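Local structure of auracyanin A (Chloroflexus aurantiacus, 2AAN) at residues N59-I73 with N85-E97. The protein binds one copper ion as a small blue copper protein and probably accepts electrons from the membrane-bound alternative complex III. Residues are numbered along the deposited sequence; the frame is centred on the assembly and turned at random.
Sequences NWILVKGGEAEAANI and NYLPADKSNIIAE. With SO4 (sulfate ion), chain C.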
loop_
_atom_site.group_PDB
_atom_site.type_symbol
_atom_site.label_atom_id
_atom_site.label_comp_id
_atom_site.label_asym_id
_atom_site.label_seq_id
_atom_site.Cartn_x
_atom_site.Cartn_y
_atom_site.Cartn_z
ATOM N N ASN A 59 5.922 1.350 -2.211
ATOM C CA ASN A 59 5.170 0.167 -1.814
ATOM C C ASN A 59 3.687 0.483 -1.696
ATOM O O ASN A 59 3.259 1.620 -1.928
ATOM C CB ASN A 59 5.765 -0.491 -0.551
ATOM C CG ASN A 59 5.832 0.431 0.646
ATOM O OD1 ASN A 59 5.090 1.377 0.721
ATOM N ND2 ASN A 59 6.738 0.147 1.601
ATOM N N TRP A 60 2.913 -0.552 -1.410
ATOM C CA TRP A 60 1.443 -0.455 -1.228
ATOM C C TRP A 60 1.156 -1.218 0.027
ATOM O O TRP A 60 1.327 -2.426 0.040
ATOM C CB TRP A 60 0.698 -1.084 -2.398
ATOM C CG TRP A 60 -0.797 -0.974 -2.332
ATOM C CD1 TRP A 60 -1.557 -0.035 -2.930
ATOM C CD2 TRP A 60 -1.704 -1.893 -1.710
ATOM N NE1 TRP A 60 -2.897 -0.243 -2.645
ATOM C CE2 TRP A 60 -3.015 -1.398 -1.922
ATOM C CE3 TRP A 60 -1.544 -3.050 -0.960
ATOM C CZ2 TRP A 60 -4.147 -2.021 -1.406
ATOM C CZ3 TRP A 60 -2.673 -3.672 -0.449
ATOM C CH2 TRP A 60 -3.958 -3.174 -0.696
ATOM N N ILE A 61 0.785 -0.486 1.073
ATOM C CA ILE A 61 0.546 -1.049 2.384
ATOM C C ILE A 61 -0.887 -0.731 2.816
ATOM O O ILE A 61 -1.284 0.436 2.890
ATOM C CB ILE A 61 1.530 -0.468 3.426
ATOM C CG1 ILE A 61 2.992 -0.536 2.939
ATOM C CG2 ILE A 61 1.360 -1.111 4.796
ATOM C CD1 ILE A 61 3.586 -1.894 2.598
ATOM N N LEU A 62 -1.636 -1.773 3.135
ATOM C CA LEU A 62 -3.001 -1.641 3.606
ATOM C C LEU A 62 -3.039 -1.643 5.096
ATOM O O LEU A 62 -2.610 -2.607 5.728
ATOM C CB LEU A 62 -3.837 -2.805 3.109
ATOM C CG LEU A 62 -5.322 -2.820 3.424
ATOM C CD1 LEU A 62 -6.025 -1.605 2.845
ATOM C CD2 LEU A 62 -5.920 -4.050 2.837
ATOM N N VAL A 63 -3.552 -0.578 5.673
ATOM C CA VAL A 63 -3.451 -0.450 7.106
ATOM C C VAL A 63 -4.804 -0.402 7.753
ATOM O O VAL A 63 -5.822 -0.155 7.095
ATOM C CB VAL A 63 -2.634 0.753 7.523
ATOM C CG1 VAL A 63 -1.236 0.684 6.905
ATOM C CG2 VAL A 63 -3.336 1.974 7.138
ATOM N N LYS A 64 -4.768 -0.612 9.068
ATOM C CA LYS A 64 -5.904 -0.570 9.950
ATOM C C LYS A 64 -5.780 0.749 10.713
ATOM O O LYS A 64 -4.709 1.085 11.209
ATOM C CB LYS A 64 -5.795 -1.782 10.893
ATOM C CG LYS A 64 -7.024 -2.191 11.651
ATOM C CD LYS A 64 -6.774 -3.485 12.484
ATOM C CE LYS A 64 -8.030 -3.892 13.299
ATOM N NZ LYS A 64 -8.165 -3.150 14.591
ATOM N N GLY A 65 -6.853 1.520 10.776
ATOM C CA GLY A 65 -6.862 2.745 11.582
ATOM C C GLY A 65 -6.926 3.941 10.668
ATOM O O GLY A 65 -6.945 3.812 9.440
ATOM N N GLY A 66 -6.913 5.121 11.240
ATOM C CA GLY A 66 -7.091 6.304 10.412
ATOM C C GLY A 66 -5.781 6.818 9.887
ATOM O O GLY A 66 -4.769 6.122 9.882
ATOM N N GLU A 67 -5.800 8.080 9.495
ATOM C CA GLU A 67 -4.634 8.764 9.032
ATOM C C GLU A 67 -3.582 8.845 10.122
ATOM O O GLU A 67 -2.406 8.825 9.839
ATOM C CB GLU A 67 -4.997 10.187 8.576
ATOM C CG GLU A 67 -5.961 10.270 7.360
ATOM C CD GLU A 67 -5.358 9.940 5.986
ATOM O OE1 GLU A 67 -4.135 9.671 5.864
ATOM O OE2 GLU A 67 -6.149 9.949 5.006
ATOM N N ALA A 68 -3.989 8.992 11.378
ATOM C CA ALA A 68 -3.010 8.961 12.483
ATOM C C ALA A 68 -2.218 7.634 12.550
ATOM O O ALA A 68 -0.989 7.608 12.764
ATOM C CB ALA A 68 -3.730 9.217 13.799
ATOM N N GLU A 69 -2.895 6.515 12.342
ATOM C CA GLU A 69 -2.181 5.255 12.380
ATOM C C GLU A 69 -1.258 5.173 11.145
ATOM O O GLU A 69 -0.124 4.722 11.258
ATOM C CB GLU A 69 -3.131 4.073 12.499
ATOM C CG GLU A 69 -2.419 2.739 12.698
ATOM C CD GLU A 69 -1.339 2.780 13.800
ATOM O OE1 GLU A 69 -1.601 3.339 14.891
ATOM O OE2 GLU A 69 -0.212 2.284 13.559
ATOM N N ALA A 70 -1.733 5.652 9.988
ATOM C CA ALA A 70 -0.914 5.721 8.755
ATOM C C ALA A 70 0.361 6.542 8.973
ATOM O O ALA A 70 1.472 6.136 8.586
ATOM C CB ALA A 70 -1.733 6.334 7.617
ATOM N N ALA A 71 0.206 7.710 9.577
ATOM C CA ALA A 71 1.356 8.575 9.786
ATOM C C ALA A 71 2.373 7.931 10.734
ATOM O O ALA A 71 3.600 8.014 10.523
ATOM C CB ALA A 71 0.924 9.914 10.329
ATOM N N ASN A 72 1.861 7.295 11.778
ATOM C CA ASN A 72 2.701 6.547 12.713
ATOM C C ASN A 72 3.509 5.436 12.019
ATOM O O ASN A 72 4.706 5.291 12.265
ATOM C CB ASN A 72 1.830 5.996 13.851
ATOM C CG ASN A 72 2.610 5.108 14.825
ATOM O OD1 ASN A 72 2.484 3.871 14.790
ATOM N ND2 ASN A 72 3.409 5.729 15.702
ATOM N N ILE A 73 2.847 4.654 11.169
ATOM C CA ILE A 73 3.500 3.582 10.450
ATOM C C ILE A 73 4.558 4.139 9.501
ATOM O O ILE A 73 5.743 3.762 9.568
ATOM C CB ILE A 73 2.469 2.712 9.684
ATOM C CG1 ILE A 73 1.652 1.912 10.679
ATOM C CG2 ILE A 73 3.175 1.785 8.714
ATOM C CD1 ILE A 73 0.427 1.348 10.118
ATOM N N ASN A 85 11.272 -2.981 4.454
ATOM C CA ASN A 85 10.225 -2.392 3.628
ATOM C C ASN A 85 9.761 -1.073 4.227
ATOM O O ASN A 85 8.608 -0.717 4.092
ATOM C CB ASN A 85 9.040 -3.381 3.477
ATOM C CG ASN A 85 8.138 -3.104 2.220
ATOM O OD1 ASN A 85 8.416 -2.238 1.386
ATOM N ND2 ASN A 85 7.060 -3.869 2.104
ATOM N N TYR A 86 10.664 -0.335 4.878
ATOM C CA TYR A 86 10.286 0.915 5.544
ATOM C C TYR A 86 9.026 0.695 6.357
ATOM O O TYR A 86 8.096 1.499 6.308
ATOM C CB TYR A 86 10.084 2.046 4.536
ATOM C CG TYR A 86 11.339 2.374 3.746
ATOM C CD1 TYR A 86 11.489 1.938 2.449
ATOM C CD2 TYR A 86 12.379 3.109 4.310
ATOM C CE1 TYR A 86 12.634 2.247 1.713
ATOM C CE2 TYR A 86 13.541 3.422 3.580
ATOM C CZ TYR A 86 13.647 2.969 2.274
ATOM O OH TYR A 86 14.782 3.256 1.542
ATOM N N LEU A 87 9.004 -0.393 7.118
ATOM C CA LEU A 87 7.842 -0.707 7.957
ATOM C C LEU A 87 8.268 -1.208 9.316
ATOM O O LEU A 87 9.360 -1.745 9.469
ATOM C CB LEU A 87 7.013 -1.806 7.301
ATOM C CG LEU A 87 6.074 -1.403 6.182
ATOM C CD1 LEU A 87 5.469 -2.691 5.655
ATOM C CD2 LEU A 87 5.000 -0.458 6.663
ATOM N N PRO A 88 7.401 -1.023 10.315
ATOM C CA PRO A 88 7.645 -1.643 11.620
ATOM C C PRO A 88 7.424 -3.151 11.601
ATOM O O PRO A 88 6.570 -3.667 10.852
ATOM C CB PRO A 88 6.608 -0.985 12.520
ATOM C CG PRO A 88 5.523 -0.631 11.622
ATOM C CD PRO A 88 6.142 -0.272 10.288
ATOM N N ALA A 89 8.189 -3.835 12.448
ATOM C CA ALA A 89 8.079 -5.287 12.631
ATOM C C ALA A 89 6.751 -5.654 13.341
ATOM O O ALA A 89 6.248 -6.755 13.197
ATOM C CB ALA A 89 9.261 -5.793 13.420
ATOM N N ASP A 90 6.182 -4.699 14.066
ATOM C CA ASP A 90 4.839 -4.828 14.620
ATOM C C ASP A 90 3.807 -4.669 13.496
ATOM O O ASP A 90 3.678 -3.600 12.835
ATOM C CB ASP A 90 4.639 -3.799 15.727
ATOM C CG ASP A 90 3.269 -3.889 16.411
ATOM O OD1 ASP A 90 2.384 -4.662 15.977
ATOM O OD2 ASP A 90 3.091 -3.140 17.398
ATOM N N LYS A 91 3.082 -5.758 13.267
ATOM C CA LYS A 91 2.073 -5.827 12.176
ATOM C C LYS A 91 0.636 -5.756 12.695
ATOM O O LYS A 91 -0.311 -6.096 11.979
ATOM C CB LYS A 91 2.257 -7.128 11.339
ATOM C CG LYS A 91 3.675 -7.377 10.811
ATOM C CD LYS A 91 4.196 -6.252 9.899
ATOM C CE LYS A 91 5.625 -6.516 9.448
ATOM N NZ LYS A 91 6.284 -5.380 8.722
ATOM N N SER A 92 0.446 -5.278 13.925
ATOM C CA SER A 92 -0.890 -5.207 14.517
ATOM C C SER A 92 -1.872 -4.394 13.651
ATOM O O SER A 92 -3.024 -4.742 13.529
ATOM C CB SER A 92 -0.817 -4.659 15.958
ATOM O OG SER A 92 0.054 -5.446 16.780
ATOM N N ASN A 93 -1.399 -3.342 13.017
ATOM C CA ASN A 93 -2.263 -2.484 12.216
ATOM C C ASN A 93 -1.933 -2.507 10.717
ATOM O O ASN A 93 -2.255 -1.577 9.992
ATOM C CB ASN A 93 -2.171 -1.051 12.759
ATOM C CG ASN A 93 -2.826 -0.907 14.108
ATOM O OD1 ASN A 93 -3.993 -1.197 14.254
ATOM N ND2 ASN A 93 -2.078 -0.458 15.090
ATOM N N ILE A 94 -1.274 -3.561 10.274
ATOM C CA ILE A 94 -0.959 -3.775 8.890
ATOM C C ILE A 94 -1.720 -5.019 8.472
ATOM O O ILE A 94 -1.540 -6.122 9.045
ATOM C CB ILE A 94 0.570 -3.871 8.671
ATOM C CG1 ILE A 94 1.209 -2.506 8.988
ATOM C CG2 ILE A 94 0.931 -4.302 7.278
ATOM C CD1 ILE A 94 2.720 -2.560 9.198
ATOM N N ILE A 95 -2.563 -4.855 7.457
ATOM C CA ILE A 95 -3.371 -5.945 6.930
ATOM C C ILE A 95 -2.638 -6.694 5.836
ATOM O O ILE A 95 -2.698 -7.942 5.755
ATOM C CB ILE A 95 -4.720 -5.430 6.409
ATOM C CG1 ILE A 95 -5.522 -4.828 7.578
ATOM C CG2 ILE A 95 -5.495 -6.562 5.787
ATOM C CD1 ILE A 95 -6.725 -4.045 7.172
ATOM N N ALA A 96 -1.987 -5.942 4.960
ATOM C CA ALA A 96 -1.237 -6.545 3.865
ATOM C C ALA A 96 -0.127 -5.600 3.430
ATOM O O ALA A 96 -0.271 -4.374 3.588
ATOM C CB ALA A 96 -2.184 -6.860 2.711
ATOM N N GLU A 97 0.984 -6.181 2.946
ATOM C CA GLU A 97 2.131 -5.420 2.473
ATOM C C GLU A 97 2.605 -5.908 1.128
ATOM O O GLU A 97 2.982 -7.077 0.986
ATOM C CB GLU A 97 3.358 -5.559 3.390
ATOM C CG GLU A 97 3.212 -5.324 4.827
ATOM C CD GLU A 97 4.450 -5.826 5.609
ATOM O OE1 GLU A 97 5.470 -6.211 4.995
ATOM O OE2 GLU A 97 4.404 -5.824 6.842
HETATM S S SO4 C . 11.187 -2.801 14.927
HETATM O O1 SO4 C . 12.378 -2.033 15.240
HETATM O O2 SO4 C . 11.359 -3.471 13.644
HETATM O O3 SO4 C . 11.037 -3.804 15.962
HETATM O O4 SO4 C . 10.048 -1.925 14.728
#
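Leu-62 and Ala-96 pair in an antiparallel bridge between strands 61-63 and 94-97, where the latter forms the outer edge of a five-stranded sheet; beside it, helix 67-80 packs on the loop leading into that edge strand. Leu-62 N donates to Ala-96 O (3.0 Å), while Leu-62 O takes a short bond from Ile-95 N (2.8 Å) and a weak one from Ala-96 N. Two residues thus face one, a classic beta bulge, and past it Lys-64 N bonds to Asn-93 O at 2.8 Å. With CG anti to the backbone N (chi1 -177°), Leu-62 sends CD2 across Ile-95 CG2; on this face Ala-96 also meets Val-109 and Phe-111 of the second sheet. On the face carrying Ile-61, Val-63 and Ile-94, the methyl ends of Ile-61 and Leu-87 meet tip to tip, CD1 to CD1 at 3.7 Å. Ile-73 of the helix reaches both the loop and the edge strand: CG2 presses on Leu-87 CD2 (3.5 Å) and Pro-88 CD, CD1 on Ile-94 CG1. Lys-91 NZ bridges the loop to the edge strand through a salt bridge to Glu-97 OE2 (2.7 Å). Toward the copper end, Asn-59 ND2 gives Asn-85 OD1 an almost straight bond (2.9 Å, 176°), arriving above the acceptor's carbonyl plane with the two amides steeply turned; Asn-85 ND2 goes on to Ser-98 O, and Asn-59 OD1 accepts from Thr-124 N. A leucine in place of Asn-85 would probably leave Asn-59 ND2 and Ser-98 O without these mates and the Asn-59 amide held less firmly, chiefly through its OD1. Asn-59 lies next to the copper ligands His-58 and Cys-123, so it belongs to the second shell of the blue copper site of the cupredoxin fold, and Asn-85 supports it from behind.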